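Local coordinates for protein separin (Saccharomyces cerevisiae, PDB 5U1T) that cleaves the cohesin subunit MCD1/SCC1 as a caspase-like cysteine protease at the onset of anaphase, so that chromosomes can segregate, at residues Gln1196-Glu1201 with Leu1529-Asp1534; Asp160-Leu165 with Cys382-Glu387; Ser571-Thr576 with Asp825-Ile830. All coordinates share one frame; numbering follows the deposited sequence.

Contact 1: residues Gln1196-Glu1201 with Leu1529-Asp1534; sequences QTTSVE and LWDVTD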
# COMPACT_ATOMS: atom_id res chain seq x y z
N GLN A 1196 -7.21 -20.08 40.84
CA GLN A 1196 -5.87 -19.93 41.36
C GLN A 1196 -5.47 -21.02 42.36
O GLN A 1196 -4.39 -21.62 42.25
CB GLN A 1196 -5.74 -18.56 42.01
CG GLN A 1196 -4.58 -18.43 42.92
CD GLN A 1196 -3.40 -17.93 42.16
OE1 GLN A 1196 -3.53 -16.98 41.36
NE2 GLN A 1196 -2.23 -18.56 42.36
N THR A 1197 -6.33 -21.29 43.34
CA THR A 1197 -6.05 -22.28 44.39
C THR A 1197 -5.86 -23.67 43.80
O THR A 1197 -5.35 -24.58 44.45
CB THR A 1197 -7.18 -22.35 45.44
OG1 THR A 1197 -8.39 -22.74 44.79
CG2 THR A 1197 -7.37 -21.01 46.14
N THR A 1198 -6.28 -23.80 42.56
CA THR A 1198 -6.41 -25.08 41.91
C THR A 1198 -5.14 -25.46 41.13
O THR A 1198 -4.79 -26.64 41.05
CB THR A 1198 -7.66 -25.05 41.01
OG1 THR A 1198 -8.71 -25.80 41.65
CG2 THR A 1198 -7.39 -25.58 39.62
N SER A 1199 -4.44 -24.46 40.61
CA SER A 1199 -3.27 -24.65 39.75
C SER A 1199 -2.11 -25.40 40.42
O SER A 1199 -1.72 -25.09 41.54
CB SER A 1199 -2.75 -23.31 39.25
OG SER A 1199 -2.19 -22.57 40.33
N VAL A 1200 -1.56 -26.36 39.68
CA VAL A 1200 -0.45 -27.19 40.16
C VAL A 1200 0.75 -26.38 40.65
O VAL A 1200 1.48 -26.84 41.52
CB VAL A 1200 0.03 -28.17 39.06
CG1 VAL A 1200 -1.07 -29.16 38.73
CG2 VAL A 1200 0.45 -27.42 37.81
N GLU A 1201 0.94 -25.17 40.11
CA GLU A 1201 1.94 -24.24 40.63
C GLU A 1201 1.75 -24.06 42.13
O GLU A 1201 2.70 -24.20 42.91
CB GLU A 1201 1.86 -22.89 39.93
CG GLU A 1201 2.95 -22.67 38.87
CD GLU A 1201 3.13 -21.18 38.52
OE1 GLU A 1201 2.69 -20.32 39.32
OE2 GLU A 1201 3.72 -20.88 37.45
N LEU A 1529 -18.14 -24.96 34.93
CA LEU A 1529 -18.06 -23.52 34.68
C LEU A 1529 -16.72 -22.93 35.11
O LEU A 1529 -16.35 -21.86 34.66
CB LEU A 1529 -19.18 -22.80 35.41
CG LEU A 1529 -20.61 -23.04 34.94
CD1 LEU A 1529 -21.54 -22.44 35.97
CD2 LEU A 1529 -20.85 -22.44 33.57
N TRP A 1530 -16.01 -23.63 35.98
CA TRP A 1530 -14.69 -23.19 36.44
C TRP A 1530 -13.84 -24.40 36.85
O TRP A 1530 -14.25 -25.53 36.62
CB TRP A 1530 -14.82 -22.21 37.59
CG TRP A 1530 -15.82 -22.64 38.62
CD1 TRP A 1530 -15.66 -23.60 39.57
CD2 TRP A 1530 -17.14 -22.12 38.80
NE1 TRP A 1530 -16.80 -23.71 40.33
CE2 TRP A 1530 -17.73 -22.82 39.88
CE3 TRP A 1530 -17.89 -21.12 38.16
CZ2 TRP A 1530 -19.01 -22.56 40.33
CZ3 TRP A 1530 -19.17 -20.87 38.60
CH2 TRP A 1530 -19.72 -21.58 39.68
N ASP A 1531 -12.68 -24.16 37.45
CA ASP A 1531 -11.82 -25.28 37.83
C ASP A 1531 -12.38 -25.96 39.07
O ASP A 1531 -12.90 -25.31 39.98
CB ASP A 1531 -10.38 -24.85 38.10
CG ASP A 1531 -9.74 -24.09 36.94
OD1 ASP A 1531 -10.20 -24.24 35.79
OD2 ASP A 1531 -8.78 -23.33 37.20
N VAL A 1532 -12.27 -27.28 39.09
CA VAL A 1532 -12.74 -28.09 40.20
C VAL A 1532 -11.61 -28.98 40.74
O VAL A 1532 -10.68 -29.28 40.01
CB VAL A 1532 -13.92 -28.96 39.78
CG1 VAL A 1532 -15.11 -28.09 39.49
CG2 VAL A 1532 -13.54 -29.76 38.54
N THR A 1533 -11.68 -29.37 42.00
CA THR A 1533 -10.60 -30.16 42.61
C THR A 1533 -10.99 -31.64 42.67
O THR A 1533 -12.17 -31.98 42.78
CB THR A 1533 -10.25 -29.63 44.01
OG1 THR A 1533 -11.39 -29.77 44.89
CG2 THR A 1533 -9.82 -28.17 43.94
N ASP A 1534 -9.99 -32.53 42.62
CA ASP A 1534 -10.23 -33.88 42.11
C ASP A 1534 -11.07 -34.80 43.00
O ASP A 1534 -11.97 -35.47 42.49
CB ASP A 1534 -8.88 -34.56 41.75
CG ASP A 1534 -8.17 -35.21 42.94
OD1 ASP A 1534 -7.58 -34.50 43.77
OD2 ASP A 1534 -8.17 -36.46 43.02
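The carboxylate of D1531 is met on its CB-OD2 side by the methyl group of T1198, whose CG2 lies 3.4 Å from D1531 CB and 3.6 Å from D1531 OD2. The other oxygen, OD1, points to S1498 and is hydrogen-bonded to its hydroxyl, so one half of the acid is packed by a methyl and the other is held by a polar partner. On the indole of the adjacent W1530, L1529 CB sits over one face, 3.4 Å above the plane and toward the rim, while NE1 is bonded to the carbonyl of L1580.

The second point of contact is T1533, whose CG2 comes within 3.5 Å of T1198 OG1. T1533 OG1 stands between the backbone N and the carbonyl carbon (chi1 63°), which places the methyl anti to the carbonyl carbon and on the side of T1198. The hydroxyl itself is hydrogen-bonded to an acidic side chain of another protein's chain, and that same chain packs an apolar side chain on T1198. No hydrogen bond joins the two segments; the touching residues are buried and meet by van der Waals packing. The peptide of D1531 is nevertheless tied to helix 1180-1198 through its N, bonded to N1195 OD1. Just beyond T1198 the chain turns from helix 1180-1198 into helix 1200-1203, and S1199 OG grips Q1196 O at 3.1 Å, in the carbonyl plane, with S1199 N on the same acceptor.

D1531 lies about 4 Å, side chain to side chain, from C1497, the active-site cysteine inferred by similarity. The loop that leaves strand 1524-1528 thus borders the probable catalytic centre, at the C-terminal end of an inner strand of the mixed sheet characteristic of the caspase-like, clan CD peptidase fold.

Contact 2: residues Asp160-Leu165 with Cys382-Glu387; sequences DKRYLL and CIDYKE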
# COMPACT_ATOMS: atom_id res chain seq x y z
N ASP A 160 39.48 26.81 -47.53
CA ASP A 160 39.13 27.94 -46.67
C ASP A 160 37.67 27.96 -46.22
O ASP A 160 37.36 28.43 -45.13
CB ASP A 160 39.45 29.25 -47.39
CG ASP A 160 38.80 29.34 -48.76
OD1 ASP A 160 37.94 28.49 -49.08
OD2 ASP A 160 39.15 30.27 -49.51
N LYS A 161 36.76 27.45 -47.07
CA LYS A 161 35.34 27.38 -46.73
C LYS A 161 35.11 26.57 -45.46
O LYS A 161 34.18 26.84 -44.69
CB LYS A 161 34.55 26.76 -47.88
CG LYS A 161 34.03 27.78 -48.85
CD LYS A 161 34.08 27.28 -50.28
CE LYS A 161 32.73 26.78 -50.75
NZ LYS A 161 32.71 26.63 -52.25
N ARG A 162 35.95 25.58 -45.25
CA ARG A 162 35.79 24.68 -44.13
C ARG A 162 36.64 25.10 -42.95
O ARG A 162 36.17 25.10 -41.81
CB ARG A 162 36.14 23.26 -44.55
CG ARG A 162 36.47 22.37 -43.40
CD ARG A 162 36.76 20.97 -43.87
NE ARG A 162 37.10 20.10 -42.76
CZ ARG A 162 37.48 18.84 -42.89
NH1 ARG A 162 37.76 18.12 -41.81
NH2 ARG A 162 37.56 18.29 -44.09
N TYR A 163 37.90 25.47 -43.19
CA TYR A 163 38.77 25.73 -42.06
C TYR A 163 38.68 27.16 -41.54
O TYR A 163 39.08 27.43 -40.41
CB TYR A 163 40.22 25.41 -42.41
CG TYR A 163 40.42 23.98 -42.83
CD1 TYR A 163 40.05 22.92 -42.00
CD2 TYR A 163 40.98 23.68 -44.08
CE1 TYR A 163 40.23 21.60 -42.39
CE2 TYR A 163 41.16 22.37 -44.48
CZ TYR A 163 40.78 21.34 -43.64
OH TYR A 163 40.97 20.05 -44.06
N LEU A 164 38.15 28.08 -42.34
CA LEU A 164 38.27 29.50 -42.03
C LEU A 164 36.98 30.29 -42.14
O LEU A 164 36.60 31.00 -41.21
CB LEU A 164 39.31 30.14 -42.95
CG LEU A 164 40.70 30.41 -42.38
CD1 LEU A 164 40.62 31.47 -41.31
CD2 LEU A 164 41.29 29.17 -41.81
N LEU A 165 36.33 30.18 -43.29
CA LEU A 165 35.23 31.06 -43.66
C LEU A 165 33.91 30.57 -43.12
O LEU A 165 32.97 30.30 -43.87
CB LEU A 165 35.16 31.21 -45.19
CG LEU A 165 36.49 31.56 -45.87
CD1 LEU A 165 36.32 31.65 -47.37
CD2 LEU A 165 37.06 32.86 -45.33
N CYS A 382 32.85 14.08 -47.02
CA CYS A 382 31.57 14.38 -46.40
C CYS A 382 31.63 15.63 -45.53
O CYS A 382 30.67 16.39 -45.50
CB CYS A 382 31.10 13.20 -45.57
SG CYS A 382 30.76 11.77 -46.59
N ILE A 383 32.74 15.87 -44.86
CA ILE A 383 32.86 17.09 -44.07
C ILE A 383 33.09 18.33 -44.96
O ILE A 383 32.65 19.43 -44.63
CB ILE A 383 33.99 16.95 -43.04
CG1 ILE A 383 33.74 15.71 -42.18
CG2 ILE A 383 34.10 18.18 -42.16
CD1 ILE A 383 34.85 15.42 -41.23
N ASP A 384 33.75 18.16 -46.11
CA ASP A 384 33.92 19.26 -47.06
C ASP A 384 32.58 19.67 -47.67
O ASP A 384 32.39 20.81 -48.09
CB ASP A 384 34.88 18.87 -48.19
CG ASP A 384 36.33 18.75 -47.73
OD1 ASP A 384 36.60 18.96 -46.53
OD2 ASP A 384 37.20 18.44 -48.57
N TYR A 385 31.65 18.71 -47.70
CA TYR A 385 30.39 18.85 -48.42
C TYR A 385 29.17 19.01 -47.52
O TYR A 385 28.05 19.10 -48.02
CB TYR A 385 30.17 17.64 -49.31
CG TYR A 385 30.93 17.60 -50.61
CD1 TYR A 385 31.73 18.67 -51.01
CD2 TYR A 385 30.84 16.50 -51.44
CE1 TYR A 385 32.43 18.62 -52.22
CE2 TYR A 385 31.52 16.44 -52.65
CZ TYR A 385 32.31 17.50 -53.03
OH TYR A 385 32.98 17.42 -54.23
N LYS A 386 29.38 19.01 -46.21
CA LYS A 386 28.28 18.95 -45.26
C LYS A 386 27.29 17.85 -45.65
O LYS A 386 26.16 18.14 -46.03
CB LYS A 386 27.58 20.30 -45.16
CG LYS A 386 28.51 21.45 -44.84
CD LYS A 386 27.77 22.77 -44.87
CE LYS A 386 28.73 23.91 -44.62
NZ LYS A 386 29.78 23.95 -45.68
N GLU A 387 27.74 16.60 -45.59
CA GLU A 387 26.91 15.45 -45.94
C GLU A 387 26.81 14.49 -44.77
O GLU A 387 27.54 13.50 -44.70
CB GLU A 387 27.48 14.73 -47.16
CG GLU A 387 27.37 15.54 -48.43
CD GLU A 387 25.95 15.56 -48.96
OE1 GLU A 387 25.20 14.60 -48.68
OE2 GLU A 387 25.59 16.54 -49.66
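R162 reaches D384 with a fully stretched side chain: CG is anti to the backbone N (chi1 160°), and the remaining torsions keep the chain straight out to the guanidinium. D384 turns its own CG anti to the carbonyl carbon, beside the backbone N (chi1 -71°), and this swings OD1 toward the arginine. The result is a salt bridge in which R162 NH2 donates to D384 OD1 at 2.7 Å, with an N-H...acceptor angle of 150°. The oxygen lies at the edge of the guanidinium, in its plane, and is approached nearly along its own C-O bond, although the two flat groups are 64° apart.

Across the centre of one guanidinium face lies the methyl of I383, with CG2 3.5 Å from R162 CZ. The opposite face has Y163 OH toward its rim, and the Y163 ring in turn carries R162 CG over one of its faces. A methyl on one side and the Y163 hydroxyl at the rim of the other probably limit tilting of the group, while its edge serves the acids. D120 takes NH1 and E380 shares NH2 with D384, whose second oxygen is bridged to R334. With a leucine at R162, D120 and E380 would probably be left without this cation and D384 with R334 alone, weakening the tie between the two helices.

In the fold, the bond links the short helix 160-163, closed by L164 N and L165 N both donating to D160 O, to the C-terminal end of helix 365-384. There K386, with positive phi, breaks the helix before helix 388-404 begins. R334 comes from helix 319-336 and E380 from helix 365-384, so the ion network joins these to helix 160-163, while helix 146-158 packs against Y163 and L164, and helix 190-203 against D160 and L165.

Contact 3: residues Ser571-Thr576 with Asp825-Ile830; sequences SKHLTT and DLEEPI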
# COMPACT_ATOMS: atom_id res chain seq x y z
N SER A 571 14.78 8.34 4.06
CA SER A 571 15.78 7.40 4.51
C SER A 571 15.77 7.22 6.01
O SER A 571 16.09 6.17 6.51
CB SER A 571 17.15 7.83 4.05
OG SER A 571 17.71 8.75 4.92
N LYS A 572 15.44 8.27 6.72
CA LYS A 572 15.39 8.18 8.18
C LYS A 572 13.98 7.88 8.71
O LYS A 572 13.77 7.84 9.92
CB LYS A 572 15.89 9.47 8.82
CG LYS A 572 17.38 9.73 8.75
CD LYS A 572 17.71 11.11 9.39
CE LYS A 572 19.23 11.36 9.53
NZ LYS A 572 19.66 12.79 9.82
N HIS A 573 13.04 7.67 7.79
CA HIS A 573 11.61 7.48 8.13
C HIS A 573 11.02 8.59 9.00
O HIS A 573 10.49 8.33 10.08
CB HIS A 573 11.41 6.14 8.80
CG HIS A 573 12.08 5.02 8.07
ND1 HIS A 573 13.12 4.29 8.62
CD2 HIS A 573 11.91 4.55 6.82
CE1 HIS A 573 13.52 3.39 7.74
NE2 HIS A 573 12.80 3.52 6.65
N LEU A 574 11.10 9.81 8.49
CA LEU A 574 10.54 10.98 9.14
C LEU A 574 9.92 11.92 8.11
O LEU A 574 9.98 11.68 6.90
CB LEU A 574 11.62 11.72 9.92
CG LEU A 574 12.41 10.91 10.94
CD1 LEU A 574 13.50 11.79 11.46
CD2 LEU A 574 11.54 10.42 12.08
N THR A 575 9.31 12.99 8.59
CA THR A 575 8.61 13.94 7.73
C THR A 575 9.02 15.33 8.13
O THR A 575 8.43 16.33 7.70
CB THR A 575 7.09 13.80 7.84
OG1 THR A 575 6.72 13.86 9.22
CG2 THR A 575 6.62 12.49 7.24
N THR A 576 10.04 15.39 8.96
CA THR A 576 10.59 16.61 9.52
C THR A 576 10.57 17.77 8.60
O THR A 576 10.17 18.85 8.95
CB THR A 576 12.06 16.44 9.85
OG1 THR A 576 12.27 15.17 10.46
CG2 THR A 576 12.50 17.51 10.78
N ASP A 825 8.32 -4.05 14.73
CA ASP A 825 9.54 -3.97 13.98
C ASP A 825 9.53 -2.90 12.92
O ASP A 825 10.56 -2.55 12.41
CB ASP A 825 9.89 -5.33 13.37
CG ASP A 825 11.02 -6.01 14.11
OD1 ASP A 825 11.48 -5.48 15.14
OD2 ASP A 825 11.44 -7.08 13.66
N LEU A 826 8.37 -2.33 12.66
CA LEU A 826 8.27 -1.28 11.68
C LEU A 826 8.82 0.02 12.19
O LEU A 826 9.04 0.18 13.38
CB LEU A 826 6.83 -1.05 11.34
CG LEU A 826 6.74 -0.11 10.19
CD1 LEU A 826 8.01 -0.41 9.43
CD2 LEU A 826 5.53 -0.49 9.38
N GLU A 827 9.02 0.97 11.29
CA GLU A 827 9.49 2.27 11.70
C GLU A 827 8.75 3.45 11.09
O GLU A 827 8.98 4.54 11.52
CB GLU A 827 10.99 2.39 11.45
CG GLU A 827 11.86 1.99 12.64
CD GLU A 827 13.25 2.62 12.63
OE1 GLU A 827 13.40 3.79 13.01
OE2 GLU A 827 14.22 1.93 12.26
N GLU A 828 7.86 3.27 10.13
CA GLU A 828 7.15 4.41 9.55
C GLU A 828 6.13 4.97 10.53
O GLU A 828 5.16 4.34 10.83
CB GLU A 828 6.51 4.07 8.22
CG GLU A 828 7.48 3.54 7.18
CD GLU A 828 8.58 4.49 6.82
OE1 GLU A 828 8.30 5.66 6.59
OE2 GLU A 828 9.73 4.06 6.76
N PRO A 829 6.33 6.20 10.96
CA PRO A 829 5.52 6.80 12.02
C PRO A 829 4.02 6.88 11.70
O PRO A 829 3.20 6.60 12.58
CB PRO A 829 6.12 8.20 12.16
CG PRO A 829 7.54 8.01 11.78
CD PRO A 829 7.49 7.05 10.62
N ILE A 830 3.65 7.21 10.49
CA ILE A 830 2.24 7.28 10.16
C ILE A 830 1.59 5.93 10.21
O ILE A 830 0.42 5.81 10.44
CB ILE A 830 2.01 7.89 8.79
CG1 ILE A 830 0.53 8.11 8.55
CG2 ILE A 830 2.51 6.97 7.72
CD1 ILE A 830 -0.02 9.26 9.34
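A Schellman motif ends helix 557-572 at H573, and the carbonyl of H573 meets P829 in the first turn of helix 829-845. H573 has positive phi (54°), as expected of the residue that closes such a motif. P829 CD lies 3.3 Å from H573 O, and P829 CG follows at 3.4 Å, so the CD-CG side of the pyrrolidine packs on the oxygen. E828 is the N-cap, and the proline after it occupies the first helical position, where the lack of an N-H costs nothing because that position has no carbonyl one turn earlier in the helix to bond to.

Both glutamates approach the imidazole obliquely from one side of its plane, with S571 O over the opposite face, toward the rim. Its CG is anti to the carbonyl carbon (chi1 -48°), which directs the ring toward E827: E827 CB is 4.0 Å from H573 ND1, and the E827 carboxylate is turned 64° from the ring plane. E827 OE1 stays 4.4 Å from H573 ND1, close enough to matter electrostatically if the histidine were protonated, though not in contact. The E828 side chain, bent at its second torsion, turns toward the ring from the same side as E827, but its oxygen comes improbably near the ring, so the exact placing of that carboxylate is doubtful. R785, of helix 782-805, packs on H573.

F617 and L789 pack on E828, while backbone of another protein's chain lies against H573. The C-terminal end of one helix thus abuts the N-terminal end of another, a helix-end junction within the largely helical region of the protein.

Followed from the N terminus, the chain first closes contact 2, where 382-387 returns to 160-165 after 216 residues, more than half of them helical and without strand. Contact 3 closes next, bringing 825-830 back to 571-576 across another wholly strand-free span. Contact 1 comes last, joining 1196-1201 to 1529-1534 over a stretch that includes strands of the catalytic sheet. The three loops are in series, none nested or crossing. Contacts 1 and 2 lie on opposite sides of the chain's centre, their centres about 107 Å apart; contact 3 lies near that centre. Two thus tie helices to helices; contact 1 joins two parts of the protease region, a helix end and the loop after strand 1524-1528.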